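Local coordinates for protein SusD homolog (Bacteroides thetaiotaomicron, PDB 4MRU) that probably binds mucin O-glycans at the cell surface, as a SusD-family outer membrane lipoprotein with a TPR-like helical fold, at residues Y22-L34 with N178-G190. Residues are numbered along the deposited sequence; the frame is centred on the assembly and turned at random. Where two conformers were deposited one is given.
Sequences YDLGSTIRGLQGL and NSGFEKLDDVYYG. With EDO (1,2-ethanediol), chain J.
R29 and D186 form a side-on salt bridge between helix 24-32 and the irregular loop 178-190, a worked example of how helix side chains can hold a loop through its backbone as well as its side chains. R29 NE lies 2.8 Å from D186 OD2 in a nearly straight bond (168°), while NH2 reaches OD1; both nitrogens meet the carboxylate from above its plane, and the two flat groups stand 60° apart. The same NH2 also donates to K183 O at 2.9 Å, near the edge of the guanidinium, so a single extended side chain spans the segment from K183 to D186.

One turn on, Q32 uses both ends of its amide. Its OE1 receives D186 N in the carbonyl plane, on a lone pair, and its NE2 donates to D185 OD1 at 2.9 Å. V187 CG2 packs against NE2, and W195 and F241 also touch Q32.

Toward the start of the helix the contact turns apolar. L184 CD2 rests on G25 CA at 3.7 Å, where the bare glycine lets the backbones come within 4.1 Å, CA to CA. L184 CD1 meets L24 CD2, and I28 CD1 approaches the edge of the F181 ring, which also packs on helix 104-125. I28 CG2 presses to 3.1 Å from L184 O, a buried carbonyl with no hydrogen-bond partner in the model.

D185, already bonded to Q32, also organises the loop behind the contact. A chi1 of 161° sets its carboxylate opposite its own N, where OD1 takes V187 N and Y188 N in an Asx turn and motif, and OD2 takes G190 N and W195 NE1. Five N-H donors, three on OD1 and two on OD2, thus converge on one buried carboxylate, which would be expected to favour its ionised form and to fix the loop's shape, with Q32 tying it to helix 24-32.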
loop_
_atom_site.group_PDB
_atom_site.type_symbol
_atom_site.label_atom_id
_atom_site.label_comp_id
_atom_site.label_asym_id
_atom_site.label_seq_id
_atom_site.Cartn_x
_atom_site.Cartn_y
_atom_site.Cartn_z
ATOM N N TYR A 22 22.017 5.580 22.716
ATOM C CA TYR A 22 20.851 6.284 22.139
ATOM C C TYR A 22 21.179 7.550 21.323
ATOM O O TYR A 22 21.919 8.427 21.766
ATOM C CB TYR A 22 19.874 6.663 23.255
ATOM C CG TYR A 22 18.733 7.548 22.797
ATOM C CD1 TYR A 22 17.643 7.022 22.073
ATOM C CD2 TYR A 22 18.755 8.909 23.053
ATOM C CE1 TYR A 22 16.600 7.840 21.651
ATOM C CE2 TYR A 22 17.730 9.734 22.626
ATOM C CZ TYR A 22 16.653 9.193 21.938
ATOM O OH TYR A 22 15.640 10.012 21.536
ATOM N N ASP A 23 20.572 7.645 20.146
ATOM C CA ASP A 23 20.718 8.788 19.282
ATOM C C ASP A 23 19.357 9.053 18.629
ATOM O O ASP A 23 18.799 8.162 17.968
ATOM C CB ASP A 23 21.768 8.527 18.200
ATOM C CG ASP A 23 21.875 9.674 17.239
ATOM O OD1 ASP A 23 22.430 10.700 17.634
ATOM O OD2 ASP A 23 21.350 9.594 16.114
ATOM N N LEU A 24 18.826 10.265 18.797
ATOM C CA LEU A 24 17.447 10.542 18.369
ATOM C C LEU A 24 17.326 10.387 16.864
ATOM O O LEU A 24 16.388 9.782 16.375
ATOM C CB LEU A 24 17.027 11.925 18.809
ATOM C CG LEU A 24 15.677 12.451 18.334
ATOM C CD1 LEU A 24 14.508 11.558 18.716
ATOM C CD2 LEU A 24 15.492 13.829 18.933
ATOM N N GLY A 25 18.314 10.904 16.142
ATOM C CA GLY A 25 18.358 10.760 14.698
ATOM C C GLY A 25 18.324 9.334 14.192
ATOM O O GLY A 25 17.572 9.019 13.260
ATOM N N SER A 26 19.167 8.474 14.765
ATOM C CA SER A 26 19.196 7.063 14.355
ATOM C C SER A 26 17.856 6.382 14.681
ATOM O O SER A 26 17.400 5.515 13.921
ATOM C CB SER A 26 20.397 6.292 14.955
ATOM O OG SER A 26 20.381 6.326 16.351
ATOM N N THR A 27 17.214 6.811 15.757
ATOM C CA THR A 27 15.975 6.227 16.196
ATOM C C THR A 27 14.833 6.621 15.245
ATOM O O THR A 27 14.025 5.787 14.815
ATOM C CB THR A 27 15.670 6.653 17.650
ATOM O OG1 THR A 27 16.674 6.120 18.522
ATOM C CG2 THR A 27 14.339 6.134 18.072
ATOM N N ILE A 28 14.772 7.896 14.904
ATOM C CA ILE A 28 13.820 8.377 13.928
ATOM C C ILE A 28 14.051 7.702 12.558
ATOM O O ILE A 28 13.101 7.252 11.932
ATOM C CB ILE A 28 13.904 9.922 13.819
ATOM C CG1 ILE A 28 13.362 10.553 15.120
ATOM C CG2 ILE A 28 13.151 10.405 12.608
ATOM C CD1 ILE A 28 13.437 12.061 15.144
ATOM N N ARG A 29 15.307 7.602 12.106
ATOM C CA ARG A 29 15.573 6.894 10.830
ATOM C C ARG A 29 15.166 5.407 10.906
ATOM O O ARG A 29 14.721 4.845 9.924
ATOM C CB ARG A 29 17.013 7.014 10.428
ATOM C CG ARG A 29 17.421 8.408 9.964
ATOM C CD ARG A 29 18.943 8.489 9.735
ATOM N NE ARG A 29 19.220 9.795 9.173
ATOM C CZ ARG A 29 19.625 10.863 9.852
ATOM N NH1 ARG A 29 20.004 10.775 11.134
ATOM N NH2 ARG A 29 19.704 12.019 9.214
ATOM N N GLY A 30 15.360 4.791 12.069
ATOM C CA GLY A 30 14.953 3.435 12.298
ATOM C C GLY A 30 13.441 3.281 12.099
ATOM O O GLY A 30 12.993 2.370 11.431
ATOM N N LEU A 31 12.671 4.179 12.710
ATOM C CA LEU A 31 11.242 4.218 12.513
ATOM C C LEU A 31 10.843 4.499 11.062
ATOM O O LEU A 31 9.923 3.862 10.514
ATOM C CB LEU A 31 10.626 5.269 13.458
ATOM C CG LEU A 31 10.610 4.936 14.949
ATOM C CD1 LEU A 31 10.249 6.184 15.761
ATOM C CD2 LEU A 31 9.648 3.789 15.248
ATOM N N GLN A 32 11.500 5.466 10.415
ATOM C CA GLN A 32 11.191 5.765 9.011
ATOM C C GLN A 32 11.429 4.550 8.114
ATOM O O GLN A 32 10.710 4.334 7.131
ATOM C CB GLN A 32 12.008 6.973 8.521
ATOM C CG GLN A 32 11.624 8.242 9.253
ATOM C CD GLN A 32 12.395 9.501 8.850
ATOM O OE1 GLN A 32 13.551 9.467 8.421
ATOM N NE2 GLN A 32 11.754 10.619 9.038
ATOM N N GLY A 33 12.401 3.719 8.495
ATOM C CA GLY A 33 12.685 2.478 7.797
ATOM C C GLY A 33 11.793 1.309 8.095
ATOM O O GLY A 33 12.035 0.212 7.610
ATOM N N LEU A 34 10.764 1.527 8.899
ATOM C CA LEU A 34 9.759 0.467 9.182
ATOM C C LEU A 34 8.409 0.758 8.558
ATOM O O LEU A 34 7.415 0.030 8.786
ATOM C CB LEU A 34 9.627 0.342 10.681
ATOM C CG LEU A 34 10.799 -0.384 11.351
ATOM C CD1 LEU A 34 10.802 -0.146 12.855
ATOM C CD2 LEU A 34 10.756 -1.874 11.047
ATOM N N ASN A 178 15.065 26.784 10.867
ATOM C CA ASN A 178 15.342 25.434 11.354
ATOM C C ASN A 178 14.460 25.017 12.493
ATOM O O ASN A 178 14.230 25.810 13.414
ATOM C CB ASN A 178 16.774 25.321 11.885
ATOM C CG ASN A 178 17.809 25.355 10.795
ATOM O OD1 ASN A 178 17.515 25.216 9.615
ATOM N ND2 ASN A 178 19.041 25.560 11.195
ATOM N N SER A 179 14.035 23.754 12.477
ATOM C CA SER A 179 13.277 23.169 13.601
ATOM C C SER A 179 14.193 22.485 14.588
ATOM O O SER A 179 13.794 22.182 15.689
ATOM C CB SER A 179 12.292 22.132 13.083
ATOM O OG SER A 179 13.014 21.035 12.524
ATOM N N GLY A 180 15.411 22.199 14.166
ATOM C CA GLY A 180 16.302 21.324 14.952
ATOM C C GLY A 180 16.351 19.868 14.459
ATOM O O GLY A 180 17.247 19.110 14.866
ATOM N N PHE A 181 15.424 19.481 13.575
ATOM C CA PHE A 181 15.304 18.099 13.111
ATOM C C PHE A 181 15.900 17.919 11.732
ATOM O O PHE A 181 15.757 16.843 11.126
ATOM C CB PHE A 181 13.829 17.658 13.144
ATOM C CG PHE A 181 13.327 17.436 14.528
ATOM C CD1 PHE A 181 12.889 18.488 15.308
ATOM C CD2 PHE A 181 13.299 16.164 15.052
ATOM C CE1 PHE A 181 12.459 18.265 16.618
ATOM C CE2 PHE A 181 12.863 15.930 16.337
ATOM C CZ PHE A 181 12.450 16.973 17.132
ATOM N N GLU A 182 16.578 18.954 11.241
ATOM C CA GLU A 182 17.123 18.947 9.898
ATOM C C GLU A 182 18.044 17.766 9.650
ATOM O O GLU A 182 18.075 17.237 8.530
ATOM C CB GLU A 182 17.929 20.212 9.630
ATOM C CG GLU A 182 17.097 21.430 9.294
ATOM C CD GLU A 182 16.282 21.969 10.473
ATOM O OE1 GLU A 182 16.745 21.902 11.650
ATOM O OE2 GLU A 182 15.145 22.424 10.216
ATOM N N LYS A 183 18.802 17.381 10.675
ATOM C CA LYS A 183 19.791 16.310 10.561
ATOM C C LYS A 183 19.292 14.989 11.172
ATOM O O LYS A 183 20.027 14.032 11.219
ATOM C CB LYS A 183 21.106 16.776 11.190
ATOM C CG LYS A 183 21.660 18.011 10.438
ATOM C CD LYS A 183 23.109 18.341 10.736
ATOM C CE LYS A 183 23.286 18.476 12.238
ATOM N NZ LYS A 183 24.460 19.321 12.606
ATOM N N LEU A 184 18.009 14.941 11.525
ATOM C CA LEU A 184 17.401 13.844 12.252
ATOM C C LEU A 184 16.268 13.168 11.516
ATOM O O LEU A 184 15.529 12.379 12.104
ATOM C CB LEU A 184 16.828 14.374 13.576
ATOM C CG LEU A 184 17.725 15.126 14.552
ATOM C CD1 LEU A 184 16.921 15.382 15.804
ATOM C CD2 LEU A 184 19.009 14.377 14.864
ATOM N N ASP A 185 16.116 13.452 10.231
ATOM C CA ASP A 185 14.865 13.155 9.538
ATOM C C ASP A 185 15.153 13.072 8.049
ATOM O O ASP A 185 15.530 14.076 7.431
ATOM C CB ASP A 185 13.864 14.260 9.880
ATOM C CG ASP A 185 12.681 14.352 8.881
ATOM O OD1 ASP A 185 12.372 13.360 8.167
ATOM O OD2 ASP A 185 12.083 15.446 8.812
ATOM N N ASP A 186 15.057 11.885 7.473
ATOM C CA ASP A 186 15.422 11.727 6.027
ATOM C C ASP A 186 14.244 11.657 5.095
ATOM O O ASP A 186 14.333 11.159 3.949
ATOM C CB ASP A 186 16.338 10.504 5.860
ATOM C CG ASP A 186 17.762 10.785 6.374
ATOM O OD1 ASP A 186 18.081 11.945 6.688
ATOM O OD2 ASP A 186 18.569 9.845 6.420
ATOM N N VAL A 187 13.121 12.172 5.578
ATOM C CA VAL A 187 11.895 12.294 4.767
ATOM C C VAL A 187 11.747 13.763 4.408
ATOM O O VAL A 187 11.807 14.118 3.228
ATOM C CB VAL A 187 10.663 11.766 5.502
ATOM C CG1 VAL A 187 9.360 12.094 4.744
ATOM C CG2 VAL A 187 10.787 10.258 5.656
ATOM N N TYR A 188 11.605 14.611 5.429
ATOM C CA TYR A 188 11.416 16.057 5.196
ATOM C C TYR A 188 12.513 16.950 5.761
ATOM O O TYR A 188 12.382 18.188 5.747
ATOM C CB TYR A 188 10.054 16.485 5.745
ATOM C CG TYR A 188 8.881 16.036 4.926
ATOM C CD1 TYR A 188 8.802 16.299 3.555
ATOM C CD2 TYR A 188 7.817 15.395 5.522
ATOM C CE1 TYR A 188 7.699 15.911 2.820
ATOM C CE2 TYR A 188 6.718 15.015 4.801
ATOM C CZ TYR A 188 6.659 15.273 3.449
ATOM O OH TYR A 188 5.515 14.895 2.785
ATOM N N TYR A 189 13.615 16.350 6.219
ATOM C CA TYR A 189 14.759 17.099 6.710
ATOM C C TYR A 189 14.333 18.226 7.632
ATOM O O TYR A 189 14.819 19.350 7.567
ATOM C CB TYR A 189 15.572 17.601 5.513
ATOM C CG TYR A 189 16.058 16.432 4.648
ATOM C CD1 TYR A 189 17.199 15.732 4.988
ATOM C CD2 TYR A 189 15.334 16.009 3.520
ATOM C CE1 TYR A 189 17.644 14.660 4.212
ATOM C CE2 TYR A 189 15.749 14.947 2.761
ATOM C CZ TYR A 189 16.915 14.276 3.108
ATOM O OH TYR A 189 17.344 13.219 2.352
ATOM N N GLY A 190 13.418 17.911 8.516
ATOM C CA GLY A 190 13.115 18.824 9.632
ATOM C C GLY A 190 12.012 19.827 9.357
ATOM O O GLY A 190 11.728 20.651 10.204
HETATM C C1 EDO J . 19.441 11.091 3.437
HETATM O O1 EDO J . 19.627 12.188 2.564
HETATM C C2 EDO J . 19.865 9.828 2.704
HETATM O O2 EDO J . 20.968 10.083 1.825
#